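Oligogalacturonate lyase (Yersinia enterocolitica subsp. enterocolitica, PDB 3PE7) catalyses the beta-elimination of oligogalacturonates in the cytoplasm, on a seven-bladed beta-propeller that binds manganese and calcium ions. Local coordinates at residues H242-P247 with H287-Y292; A251-S256 with R264-A269; T280-C285 with Y323-K328; G294-G299 with P356-D361. One frame throughout, in Å; residues are numbered along the deposited sequence.

Interaction 1: residues H242-P247 with H287-Y292. With MN (manganese (II) ion), chain B.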
loop_
_atom_site.group_PDB
_atom_site.type_symbol
_atom_site.label_atom_id
_atom_site.label_comp_id
_atom_site.label_asym_id
_atom_site.label_seq_id
_atom_site.Cartn_x
_atom_site.Cartn_y
_atom_site.Cartn_z
ATOM N N HIS A 242 9.710 -0.194 -5.404
ATOM C CA HIS A 242 8.452 0.563 -5.438
ATOM C C HIS A 242 7.501 0.097 -6.527
ATOM O O HIS A 242 6.679 0.883 -7.012
ATOM C CB HIS A 242 8.717 2.070 -5.593
ATOM C CG HIS A 242 9.547 2.655 -4.488
ATOM N ND1 HIS A 242 9.883 3.991 -4.438
ATOM C CD2 HIS A 242 10.093 2.086 -3.385
ATOM C CE1 HIS A 242 10.637 4.211 -3.375
ATOM N NE2 HIS A 242 10.768 3.073 -2.712
ATOM N N GLU A 243 7.602 -1.180 -6.899
ATOM C CA GLU A 243 6.768 -1.691 -7.994
ATOM C C GLU A 243 5.286 -1.705 -7.606
ATOM O O GLU A 243 4.916 -1.962 -6.453
ATOM C CB GLU A 243 7.237 -3.078 -8.492
ATOM C CG GLU A 243 6.874 -4.269 -7.583
ATOM C CD GLU A 243 7.795 -4.413 -6.377
ATOM O OE1 GLU A 243 8.844 -3.711 -6.315
ATOM O OE2 GLU A 243 7.461 -5.234 -5.479
ATOM N N PHE A 244 4.444 -1.373 -8.579
ATOM C CA PHE A 244 2.999 -1.451 -8.404
ATOM C C PHE A 244 2.335 -1.608 -9.770
ATOM O O PHE A 244 2.923 -1.250 -10.799
ATOM C CB PHE A 244 2.418 -0.237 -7.651
ATOM C CG PHE A 244 2.491 1.063 -8.408
ATOM C CD1 PHE A 244 1.361 1.565 -9.077
ATOM C CD2 PHE A 244 3.676 1.794 -8.456
ATOM C CE1 PHE A 244 1.425 2.785 -9.775
ATOM C CE2 PHE A 244 3.751 3.008 -9.128
ATOM C CZ PHE A 244 2.619 3.512 -9.793
ATOM N N TRP A 245 1.133 -2.177 -9.775
ATOM C CA TRP A 245 0.299 -2.207 -10.971
ATOM C C TRP A 245 -0.418 -0.872 -11.145
ATOM O O TRP A 245 -1.056 -0.381 -10.209
ATOM C CB TRP A 245 -0.785 -3.296 -10.867
ATOM C CG TRP A 245 -0.282 -4.726 -11.028
ATOM C CD1 TRP A 245 -0.283 -5.714 -10.060
ATOM C CD2 TRP A 245 0.283 -5.310 -12.198
ATOM N NE1 TRP A 245 0.236 -6.884 -10.581
ATOM C CE2 TRP A 245 0.609 -6.656 -11.882
ATOM C CE3 TRP A 245 0.540 -4.833 -13.492
ATOM C CZ2 TRP A 245 1.163 -7.532 -12.821
ATOM C CZ3 TRP A 245 1.099 -5.706 -14.435
ATOM C CH2 TRP A 245 1.419 -7.039 -14.084
ATOM N N VAL A 246 -0.350 -0.299 -12.346
ATOM C CA VAL A 246 -1.335 0.749 -12.685
ATOM C C VAL A 246 -2.710 0.106 -12.462
ATOM O O VAL A 246 -2.912 -1.047 -12.841
ATOM C CB VAL A 246 -1.193 1.232 -14.144
ATOM C CG1 VAL A 246 -2.116 2.439 -14.418
ATOM C CG2 VAL A 246 0.251 1.626 -14.436
ATOM N N PRO A 247 -3.646 0.825 -11.816
ATOM C CA PRO A 247 -4.925 0.181 -11.427
ATOM C C PRO A 247 -5.757 -0.350 -12.575
ATOM O O PRO A 247 -6.556 -1.253 -12.349
ATOM C CB PRO A 247 -5.671 1.281 -10.664
ATOM C CG PRO A 247 -4.561 2.133 -10.067
ATOM C CD PRO A 247 -3.438 2.109 -11.127
ATOM N N HIS A 287 7.730 6.137 -1.747
ATOM C CA HIS A 287 6.654 5.351 -2.359
ATOM C C HIS A 287 6.269 6.010 -3.679
ATOM O O HIS A 287 6.635 7.166 -3.943
ATOM C CB HIS A 287 5.436 5.295 -1.440
ATOM C CG HIS A 287 5.763 4.874 -0.047
ATOM N ND1 HIS A 287 6.086 5.779 0.946
ATOM C CD2 HIS A 287 5.856 3.647 0.512
ATOM C CE1 HIS A 287 6.345 5.120 2.063
ATOM N NE2 HIS A 287 6.210 3.826 1.827
ATOM N N LEU A 288 5.575 5.243 -4.520
ATOM C CA LEU A 288 5.011 5.769 -5.760
ATOM C C LEU A 288 3.639 5.144 -6.003
ATOM O O LEU A 288 3.424 3.949 -5.738
ATOM C CB LEU A 288 5.955 5.469 -6.930
ATOM C CG LEU A 288 5.677 6.148 -8.278
ATOM C CD1 LEU A 288 5.712 7.694 -8.159
ATOM C CD2 LEU A 288 6.696 5.659 -9.301
ATOM N N MET A 289 2.706 5.951 -6.492
ATOM C CA MET A 289 1.367 5.462 -6.805
ATOM C C MET A 289 0.788 6.265 -7.966
ATOM O O MET A 289 1.196 7.409 -8.199
ATOM C CB MET A 289 0.469 5.576 -5.552
ATOM C CG MET A 289 -0.911 4.936 -5.661
ATOM S SD MET A 289 -0.906 3.308 -6.453
ATOM C CE MET A 289 -2.672 3.002 -6.545
ATOM N N SER A 290 -0.141 5.654 -8.700
ATOM C CA SER A 290 -0.801 6.361 -9.808
ATOM C C SER A 290 -2.318 6.475 -9.636
ATOM O O SER A 290 -2.904 5.844 -8.752
ATOM C CB SER A 290 -0.484 5.660 -11.139
ATOM O OG SER A 290 -1.246 4.469 -11.287
ATOM N N ASN A 291 -2.937 7.293 -10.487
ATOM C CA ASN A 291 -4.383 7.287 -10.662
ATOM C C ASN A 291 -4.758 6.094 -11.556
ATOM O O ASN A 291 -3.902 5.280 -11.895
ATOM C CB ASN A 291 -4.874 8.617 -11.244
ATOM C CG ASN A 291 -4.398 8.868 -12.670
ATOM O OD1 ASN A 291 -3.520 8.194 -13.185
ATOM N ND2 ASN A 291 -5.000 9.885 -13.318
ATOM N N TYR A 292 -6.028 5.992 -11.927
ATOM C CA TYR A 292 -6.519 4.745 -12.539
ATOM C C TYR A 292 -5.808 4.339 -13.829
ATOM O O TYR A 292 -5.483 3.159 -14.013
ATOM C CB TYR A 292 -8.030 4.843 -12.744
ATOM C CG TYR A 292 -8.699 3.556 -13.176
ATOM C CD1 TYR A 292 -8.931 2.536 -12.273
ATOM C CD2 TYR A 292 -9.100 3.370 -14.496
ATOM C CE1 TYR A 292 -9.581 1.352 -12.671
ATOM C CE2 TYR A 292 -9.737 2.187 -14.907
ATOM C CZ TYR A 292 -9.959 1.194 -13.989
ATOM O OH TYR A 292 -10.597 0.043 -14.389
HETATM MN MN MN B . 5.675 2.567 3.470
HETATM O O HOH W 1 5.290 2.032 -5.017
HETATM O O HOH W 2 9.273 6.417 -5.328
#
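The manganese site lies at the His242–His287 end of this contact. His287 NE2 binds the manganese at 2.1 Å, with Gln350, His353 and His355 as further protein ligands. ND1 of the same ring bonds to Asp300, a second-shell bond that, with the metal, probably fixes the rotation of the imidazole. His242 lays one face of its ring over His287 CA. In the plane of that ring a water lies 2.7 Å from His242 ND1 and bonds weakly to His287 O. A second water donates to His242 O at 2.7 Å and to Leu288 O at 2.8 Å, tying the two backbones together. Strands 238-245 and 287-290 are the innermost strands of two consecutive propeller blades. They run nearly parallel, at 17°. Phe244 fills the gap between them. With chi1 at 68°, CG lies between its own backbone N and carbonyl carbon, and the ring reaches across to Leu288, Met289 and Ser290. Met289 CA sits over one face, 4.1 Å from the ring centroid of Phe244. Met289 SD makes an oblique Met-aromatic contact. Ser290 OG is at the ring edge, in plane, and donates to Asn291 O at 2.8 Å. Pro247 CD comes within 3.2 Å of Ser290 OG.

Interaction 2: residues A251-S256 with R264-A269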
loop_
_atom_site.group_PDB
_atom_site.type_symbol
_atom_site.label_atom_id
_atom_site.label_comp_id
_atom_site.label_asym_id
_atom_site.label_seq_id
_atom_site.Cartn_x
_atom_site.Cartn_y
_atom_site.Cartn_z
ATOM N N ALA A 251 0.057 -1.743 -17.124
ATOM C CA ALA A 251 1.514 -1.800 -16.971
ATOM C C ALA A 251 1.890 -2.009 -15.508
ATOM O O ALA A 251 1.085 -1.692 -14.604
ATOM C CB ALA A 251 2.154 -0.518 -17.489
ATOM N N LEU A 252 3.103 -2.537 -15.299
ATOM C CA LEU A 252 3.762 -2.534 -13.998
ATOM C C LEU A 252 4.733 -1.355 -13.975
ATOM O O LEU A 252 5.545 -1.195 -14.881
ATOM C CB LEU A 252 4.491 -3.863 -13.753
ATOM C CG LEU A 252 4.963 -4.169 -12.324
ATOM C CD1 LEU A 252 3.782 -4.503 -11.404
ATOM C CD2 LEU A 252 5.969 -5.286 -12.365
ATOM N N VAL A 253 4.614 -0.509 -12.955
ATOM C CA VAL A 253 5.446 0.695 -12.823
ATOM C C VAL A 253 6.404 0.468 -11.665
ATOM O O VAL A 253 6.066 -0.217 -10.706
ATOM C CB VAL A 253 4.564 1.956 -12.606
ATOM C CG1 VAL A 253 5.390 3.212 -12.251
ATOM C CG2 VAL A 253 3.703 2.219 -13.852
ATOM N N TYR A 254 7.606 1.023 -11.774
ATOM C CA TYR A 254 8.599 0.881 -10.708
ATOM C C TYR A 254 9.622 1.998 -10.782
ATOM O O TYR A 254 9.645 2.787 -11.729
ATOM C CB TYR A 254 9.299 -0.498 -10.779
ATOM C CG TYR A 254 10.093 -0.720 -12.051
ATOM C CD1 TYR A 254 9.470 -1.203 -13.218
ATOM C CD2 TYR A 254 11.468 -0.441 -12.093
ATOM C CE1 TYR A 254 10.214 -1.401 -14.400
ATOM C CE2 TYR A 254 12.209 -0.642 -13.256
ATOM C CZ TYR A 254 11.577 -1.123 -14.399
ATOM O OH TYR A 254 12.338 -1.290 -15.550
ATOM N N VAL A 255 10.487 2.036 -9.773
ATOM C CA VAL A 255 11.522 3.054 -9.680
ATOM C C VAL A 255 12.884 2.384 -9.865
ATOM O O VAL A 255 13.132 1.300 -9.310
ATOM C CB VAL A 255 11.451 3.783 -8.335
ATOM C CG1 VAL A 255 12.653 4.714 -8.135
ATOM C CG2 VAL A 255 10.180 4.593 -8.269
ATOM N N SER A 256 13.741 3.020 -10.652
ATOM C CA SER A 256 15.063 2.487 -10.951
ATOM C C SER A 256 16.153 3.498 -10.581
ATOM O O SER A 256 16.009 4.700 -10.800
ATOM C CB SER A 256 15.160 2.156 -12.443
ATOM O OG SER A 256 16.485 1.763 -12.797
ATOM N N ARG A 264 16.865 9.213 -9.528
ATOM C CA ARG A 264 15.855 8.169 -9.585
ATOM C C ARG A 264 15.023 8.355 -10.833
ATOM O O ARG A 264 14.807 9.486 -11.263
ATOM C CB ARG A 264 14.933 8.284 -8.363
ATOM C CG ARG A 264 15.239 7.321 -7.221
ATOM C CD ARG A 264 16.510 7.645 -6.507
ATOM N NE ARG A 264 16.615 6.882 -5.253
ATOM C CZ ARG A 264 17.764 6.658 -4.613
ATOM N NH1 ARG A 264 17.775 5.959 -3.485
ATOM N NH2 ARG A 264 18.906 7.128 -5.099
ATOM N N PHE A 265 14.525 7.242 -11.382
ATOM C CA PHE A 265 13.723 7.254 -12.609
ATOM C C PHE A 265 12.489 6.367 -12.490
ATOM O O PHE A 265 12.563 5.270 -11.935
ATOM C CB PHE A 265 14.572 6.796 -13.803
ATOM C CG PHE A 265 15.705 7.726 -14.116
ATOM C CD1 PHE A 265 15.519 8.788 -14.987
ATOM C CD2 PHE A 265 16.953 7.559 -13.505
ATOM C CE1 PHE A 265 16.569 9.681 -15.250
ATOM C CE2 PHE A 265 18.002 8.436 -13.780
ATOM C CZ PHE A 265 17.802 9.489 -14.650
ATOM N N ILE A 266 11.359 6.864 -12.988
ATOM C CA ILE A 266 10.146 6.041 -13.120
ATOM C C ILE A 266 10.196 5.262 -14.433
ATOM O O ILE A 266 10.472 5.846 -15.500
ATOM C CB ILE A 266 8.843 6.890 -13.083
ATOM C CG1 ILE A 266 8.780 7.750 -11.815
ATOM C CG2 ILE A 266 7.619 6.010 -13.208
ATOM C CD1 ILE A 266 7.623 8.768 -11.826
ATOM N N TYR A 267 9.939 3.958 -14.342
ATOM C CA TYR A 267 9.933 3.055 -15.493
ATOM C C TYR A 267 8.586 2.362 -15.577
ATOM O O TYR A 267 7.867 2.248 -14.581
ATOM C CB TYR A 267 11.000 1.970 -15.320
ATOM C CG TYR A 267 12.373 2.320 -15.851
ATOM C CD1 TYR A 267 12.854 1.751 -17.031
ATOM C CD2 TYR A 267 13.186 3.228 -15.179
ATOM C CE1 TYR A 267 14.129 2.068 -17.519
ATOM C CE2 TYR A 267 14.461 3.548 -15.666
ATOM C CZ TYR A 267 14.914 2.966 -16.829
ATOM O OH TYR A 267 16.166 3.301 -17.307
ATOM N N SER A 268 8.244 1.906 -16.776
ATOM C CA SER A 268 7.042 1.118 -16.988
ATOM C C SER A 268 7.464 -0.163 -17.680
ATOM O O SER A 268 8.396 -0.134 -18.494
ATOM C CB SER A 268 6.102 1.892 -17.913
ATOM O OG SER A 268 4.786 1.436 -17.727
ATOM N N ALA A 269 6.802 -1.275 -17.362
ATOM C CA ALA A 269 7.017 -2.527 -18.093
ATOM C C ALA A 269 5.685 -3.015 -18.634
ATOM O O ALA A 269 4.714 -3.058 -17.894
ATOM C CB ALA A 269 7.597 -3.580 -17.177
#
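A beta hairpin in one blade of the propeller pairs Leu252 to Ser256 with Phe265 to Ala269. These are the two middle strands of a four-stranded antiparallel sheet. Three hydrogen-bonded pairs, Leu252 with Ala269, Tyr254 with Tyr267 and Ser256 with Phe265, each form two backbone bonds. The straightest runs from Tyr267 N to Tyr254 O, at 2.9 Å and 171°. Val253 is paired with Ser268 and Val255 with Ile266, in the non-hydrogen-bonded positions between them. On this valine side, Val253 CG1 meets Ile266 CG2 at 3.7 Å, and Val255 CG1 touches Arg264 CG at 3.8 Å. Leu288 of the next blade touches Val253, Val255 and Ile266. The other side carries the tyrosines. Tyr254 has chi1 at 63°, which swings its ring across toward the partner strand. Tyr267 CB then sits over one ring face, 3.6 Å from the Tyr254 centroid, as a CH-pi contact. The ring planes are 21° from parallel but offset, with little of one ring over the other. Tyr254 OH bonds to Asn276 and Lys232, and Lys232 also makes a cation-pi contact with Tyr267. Ser256 OG bonds to Glu238, while its CB lies obliquely against the Tyr267 ring, 3.5 Å from Tyr267 CD2.

Interaction 3: residues T280-C285 with Y323-K328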
loop_
_atom_site.group_PDB
_atom_site.type_symbol
_atom_site.label_atom_id
_atom_site.label_comp_id
_atom_site.label_asym_id
_atom_site.label_seq_id
_atom_site.Cartn_x
_atom_site.Cartn_y
_atom_site.Cartn_z
ATOM N N THR A 280 10.422 9.038 -16.863
ATOM C CA THR A 280 10.839 10.360 -16.372
ATOM C C THR A 280 11.760 10.228 -15.166
ATOM O O THR A 280 11.825 9.178 -14.526
ATOM C CB THR A 280 9.624 11.270 -16.019
ATOM O OG1 THR A 280 10.095 12.588 -15.705
ATOM C CG2 THR A 280 8.820 10.715 -14.815
ATOM N N SER A 281 12.496 11.297 -14.868
ATOM C CA SER A 281 13.298 11.347 -13.662
ATOM C C SER A 281 12.364 11.795 -12.536
ATOM O O SER A 281 11.283 12.329 -12.802
ATOM C CB SER A 281 14.449 12.339 -13.841
ATOM O OG SER A 281 13.930 13.618 -14.143
ATOM N N MET A 282 12.750 11.556 -11.284
ATOM C CA MET A 282 11.945 11.993 -10.146
ATOM C C MET A 282 12.862 12.337 -8.964
ATOM O O MET A 282 13.977 11.821 -8.887
ATOM C CB MET A 282 10.968 10.880 -9.734
ATOM C CG MET A 282 11.666 9.638 -9.225
ATOM S SD MET A 282 10.580 8.309 -8.675
ATOM C CE MET A 282 9.451 9.117 -7.542
ATOM N N PRO A 283 12.392 13.189 -8.040
ATOM C CA PRO A 283 13.107 13.301 -6.777
ATOM C C PRO A 283 13.002 11.992 -6.007
ATOM O O PRO A 283 12.074 11.198 -6.236
ATOM C CB PRO A 283 12.343 14.395 -6.006
ATOM C CG PRO A 283 11.327 14.914 -6.896
ATOM C CD PRO A 283 11.129 13.947 -8.029
ATOM N N ALA A 284 13.942 11.767 -5.099
ATOM C CA ALA A 284 13.921 10.568 -4.258
ATOM C C ALA A 284 12.662 10.572 -3.401
ATOM O O ALA A 284 12.481 11.465 -2.569
ATOM C CB ALA A 284 15.153 10.525 -3.370
ATOM N N CYS A 285 11.807 9.575 -3.625
ATOM C CA CYS A 285 10.580 9.399 -2.858
ATOM C C CYS A 285 10.538 8.012 -2.223
ATOM O O CYS A 285 11.224 7.097 -2.675
ATOM C CB CYS A 285 9.363 9.587 -3.774
ATOM S SG CYS A 285 9.109 11.279 -4.348
ATOM N N TYR A 323 4.973 15.151 -4.423
ATOM C CA TYR A 323 5.132 15.503 -5.831
ATOM C C TYR A 323 4.086 14.820 -6.674
ATOM O O TYR A 323 3.784 13.653 -6.453
ATOM C CB TYR A 323 6.502 15.063 -6.351
ATOM C CG TYR A 323 7.646 15.722 -5.639
ATOM C CD1 TYR A 323 8.075 17.003 -6.012
ATOM C CD2 TYR A 323 8.276 15.082 -4.579
ATOM C CE1 TYR A 323 9.132 17.637 -5.338
ATOM C CE2 TYR A 323 9.355 15.689 -3.904
ATOM C CZ TYR A 323 9.761 16.970 -4.291
ATOM O OH TYR A 323 10.796 17.569 -3.615
ATOM N N VAL A 324 3.554 15.543 -7.666
ATOM C CA VAL A 324 2.651 14.911 -8.631
ATOM C C VAL A 324 3.319 14.969 -9.987
ATOM O O VAL A 324 3.863 16.017 -10.384
ATOM C CB VAL A 324 1.240 15.559 -8.672
ATOM C CG1 VAL A 324 0.458 15.115 -9.929
ATOM C CG2 VAL A 324 0.466 15.202 -7.425
ATOM N N PHE A 325 3.284 13.838 -10.682
ATOM C CA PHE A 325 3.902 13.702 -11.999
ATOM C C PHE A 325 2.803 13.590 -13.028
ATOM O O PHE A 325 1.982 12.674 -12.962
ATOM C CB PHE A 325 4.814 12.465 -12.043
ATOM C CG PHE A 325 5.811 12.422 -10.927
ATOM C CD1 PHE A 325 7.042 13.062 -11.048
ATOM C CD2 PHE A 325 5.508 11.780 -9.737
ATOM C CE1 PHE A 325 7.960 13.039 -10.001
ATOM C CE2 PHE A 325 6.412 11.752 -8.682
ATOM C CZ PHE A 325 7.637 12.380 -8.804
ATOM N N ASN A 326 2.745 14.561 -13.947
ATOM C CA ASN A 326 1.780 14.513 -15.041
ATOM C C ASN A 326 2.412 13.760 -16.198
ATOM O O ASN A 326 3.351 14.237 -16.847
ATOM C CB ASN A 326 1.339 15.934 -15.436
ATOM C CG ASN A 326 0.263 15.943 -16.516
ATOM O OD1 ASN A 326 0.242 15.090 -17.408
ATOM N ND2 ASN A 326 -0.620 16.938 -16.454
ATOM N N MET A 327 1.913 12.546 -16.421
ATOM C CA MET A 327 2.554 11.630 -17.346
ATOM C C MET A 327 2.167 11.910 -18.797
ATOM O O MET A 327 2.734 11.330 -19.705
ATOM C CB MET A 327 2.254 10.173 -16.965
ATOM C CG MET A 327 2.506 9.820 -15.483
ATOM S SD MET A 327 4.179 10.146 -14.863
ATOM C CE MET A 327 5.122 8.980 -15.869
ATOM N N LYS A 328 1.194 12.785 -19.014
ATOM C CA LYS A 328 0.818 13.173 -20.377
ATOM C C LYS A 328 1.738 14.283 -20.876
ATOM O O LYS A 328 2.118 14.303 -22.059
ATOM C CB LYS A 328 -0.630 13.652 -20.424
ATOM C CG LYS A 328 -1.667 12.556 -20.387
ATOM C CD LYS A 328 -3.058 13.168 -20.446
ATOM C CE LYS A 328 -4.139 12.108 -20.291
ATOM N NZ LYS A 328 -5.469 12.763 -20.178
#
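Segments 280-285 and 323-328 run in roughly opposite directions, 154° apart end to end. Their backbones are too far apart for sheet pairing: Met282 CA and Phe325 CA are 8.4 Å apart. Side chains fill the space between them. Pro283 touches two aromatic rings. Its CG stands over the middle of the Tyr323 ring, 3.6 Å from the centroid and 8° off the normal, a CH-pi contact almost straight above the ring centre. Pro283 CD, on the side of the proline toward Phe325, meets the edge of that phenyl group, in the ring plane, at 3.8 Å from Phe325 CE1. One proline thus lies on the face of one aromatic and at the rim of the next. Cys285 SG makes an oblique sulfur-aromatic contact with the Tyr323 ring and lies 3.9 Å from Tyr323 CD2. The tyrosine hydroxyl bonds to Asp319. Met282 crosses Phe325 at about a right angle. Its CB lies 3.7 Å from Phe325 CE1, and a bend at chi3, -51°, folds CE back to 3.9 Å from Phe325 CZ. At the partly exposed end, Thr280 CG2 touches Met327 CE at 4.2 Å. The contact joins the outermost strand of one blade to the third strand of the next, through the apolar packing of sheet against sheet by which neighbouring blades of a beta-propeller are held together.

Interaction 4: residues G294-G299 with P356-D361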
loop_
_atom_site.group_PDB
_atom_site.type_symbol
_atom_site.label_atom_id
_atom_site.label_comp_id
_atom_site.label_asym_id
_atom_site.label_seq_id
_atom_site.Cartn_x
_atom_site.Cartn_y
_atom_site.Cartn_z
ATOM N N GLY A 294 -2.848 5.723 -14.999
ATOM C CA GLY A 294 -1.424 6.022 -14.983
ATOM C C GLY A 294 -1.059 7.344 -15.638
ATOM O O GLY A 294 0.112 7.579 -15.922
ATOM N N SER A 295 -2.047 8.211 -15.869
ATOM C CA SER A 295 -1.777 9.546 -16.421
ATOM C C SER A 295 -1.232 10.524 -15.370
ATOM O O SER A 295 -0.653 11.550 -15.710
ATOM C CB SER A 295 -3.042 10.120 -17.072
ATOM O OG SER A 295 -4.127 10.168 -16.157
ATOM N N LEU A 296 -1.478 10.225 -14.094
ATOM C CA LEU A 296 -0.900 10.997 -12.984
ATOM C C LEU A 296 -0.248 10.053 -11.994
ATOM O O LEU A 296 -0.755 8.959 -11.761
ATOM C CB LEU A 296 -1.982 11.793 -12.242
ATOM C CG LEU A 296 -2.742 12.898 -12.987
ATOM C CD1 LEU A 296 -3.887 13.391 -12.113
ATOM C CD2 LEU A 296 -1.785 14.029 -13.359
ATOM N N MET A 297 0.880 10.475 -11.423
ATOM C CA MET A 297 1.508 9.724 -10.340
ATOM C C MET A 297 1.829 10.644 -9.178
ATOM O O MET A 297 1.918 11.859 -9.338
ATOM C CB MET A 297 2.759 8.981 -10.817
ATOM C CG MET A 297 2.467 7.941 -11.914
ATOM S SD MET A 297 3.862 6.852 -12.268
ATOM C CE MET A 297 3.216 6.040 -13.730
ATOM N N VAL A 298 1.961 10.049 -8.002
ATOM C CA VAL A 298 2.264 10.821 -6.805
ATOM C C VAL A 298 3.316 10.113 -5.976
ATOM O O VAL A 298 3.303 8.880 -5.854
ATOM C CB VAL A 298 0.960 11.117 -5.987
ATOM C CG1 VAL A 298 0.302 9.824 -5.459
ATOM C CG2 VAL A 298 1.256 12.084 -4.823
ATOM N N GLY A 299 4.241 10.893 -5.403
ATOM C CA GLY A 299 5.285 10.315 -4.550
ATOM C C GLY A 299 5.578 11.204 -3.349
ATOM O O GLY A 299 5.336 12.401 -3.381
ATOM N N PRO A 356 0.991 8.296 -0.247
ATOM C CA PRO A 356 -0.035 9.063 -0.961
ATOM C C PRO A 356 -0.755 8.254 -2.047
ATOM O O PRO A 356 -0.162 7.357 -2.661
ATOM C CB PRO A 356 0.766 10.196 -1.617
ATOM C CG PRO A 356 2.148 9.637 -1.789
ATOM C CD PRO A 356 2.357 8.791 -0.538
ATOM N N SER A 357 -2.038 8.566 -2.237
ATOM C CA SER A 357 -2.813 8.074 -3.380
ATOM C C SER A 357 -3.813 9.165 -3.780
ATOM O O SER A 357 -3.974 10.150 -3.055
ATOM C CB SER A 357 -3.517 6.756 -3.075
ATOM O OG SER A 357 -4.585 6.958 -2.155
ATOM N N PHE A 358 -4.478 8.997 -4.928
ATOM C CA PHE A 358 -5.449 9.961 -5.405
ATOM C C PHE A 358 -6.856 9.621 -4.919
ATOM O O PHE A 358 -7.200 8.447 -4.802
ATOM C CB PHE A 358 -5.423 10.026 -6.948
ATOM C CG PHE A 358 -4.136 10.565 -7.517
ATOM C CD1 PHE A 358 -3.111 9.707 -7.892
ATOM C CD2 PHE A 358 -3.947 11.938 -7.676
ATOM C CE1 PHE A 358 -1.895 10.195 -8.453
ATOM C CE2 PHE A 358 -2.743 12.442 -8.211
ATOM C CZ PHE A 358 -1.712 11.562 -8.602
ATOM N N THR A 359 -7.655 10.647 -4.619
ATOM C CA THR A 359 -9.081 10.463 -4.417
ATOM C C THR A 359 -9.683 9.954 -5.744
ATOM O O THR A 359 -9.089 10.140 -6.803
ATOM C CB THR A 359 -9.773 11.772 -4.018
ATOM O OG1 THR A 359 -9.382 12.819 -4.917
ATOM C CG2 THR A 359 -9.402 12.162 -2.571
ATOM N N PRO A 360 -10.864 9.316 -5.685
ATOM C CA PRO A 360 -11.441 8.773 -6.923
ATOM C C PRO A 360 -11.632 9.819 -8.046
ATOM O O PRO A 360 -11.615 9.461 -9.241
ATOM C CB PRO A 360 -12.791 8.195 -6.443
ATOM C CG PRO A 360 -12.501 7.747 -5.036
ATOM C CD PRO A 360 -11.592 8.840 -4.491
ATOM N N ASP A 361 -11.798 11.088 -7.673
ATOM C CA ASP A 361 -11.995 12.168 -8.663
ATOM C C ASP A 361 -10.704 12.792 -9.203
ATOM O O ASP A 361 -10.749 13.671 -10.067
ATOM C CB ASP A 361 -12.972 13.239 -8.133
ATOM C CG ASP A 361 -12.429 14.029 -6.958
ATOM O OD1 ASP A 361 -11.261 13.836 -6.578
ATOM O OD2 ASP A 361 -13.195 14.859 -6.410
#
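Strand 296-299 passes the short strand 357-358 in a nearly opposite direction, with the end-to-end lines of the touching parts 165° apart and Val298 CA 6.5 Å from Pro356 CA. Val298 carries much of the contact by dividing its two methyl groups. CG1, set between its backbone N and carbonyl carbon by a chi1 of 64°, lies 3.7 Å from Phe358 CE1. CG2, opposite the backbone N, packs 3.8 Å from Pro356 CB. The CG of Pro356 also comes within 4.1 Å of Gly299 C. Phe358 drives its ring rim-first against strand 296-299. Met297 CA lies in the plane of the ring at its edge, and Met297 C is 3.7 Å from Phe358 CZ. Leu296 meets the phenyl group at about a right angle, with CB 3.7 Å from Phe358 CZ, so Leu296 and Val298 both pack on the far end of the ring. Ile365 of the neighbouring strand also touches both Val298 and Phe358. Ser357 OG bonds to Arg35. Pro356 comes directly after His355, a manganese ligand, and the nearest side-chain atom of Pro356 is about 8 Å from the manganese. The contact belongs to the interface between the blade of strand 296-301 and the last blade of the propeller, whose sheet combines C-terminal strands with the N-terminal strands 12-15 and 22-25 and so closes the ring.

Interactions 1, 3 and 4 join neighbouring blades, whereas interaction 2 lies within one blade. That difference shows in their chemistry: interaction 2 is a ladder of backbone bonds, and the other three depend mainly on side-chain packing. Interactions 1 and 3 link the same two blades, at the inner strands and farther out. Interaction 4 continues round the ring to the closing blade. Interactions 1 and 4 are buried, and interaction 1 alone brings in bridging waters and a metal ligand. Interactions 2 and 3 are partly buried. Backbone bonds tie the four contacts together: Phe244 with Val253, Ile266 with Thr280, Met289 with Val298, and Met297 with Phe325.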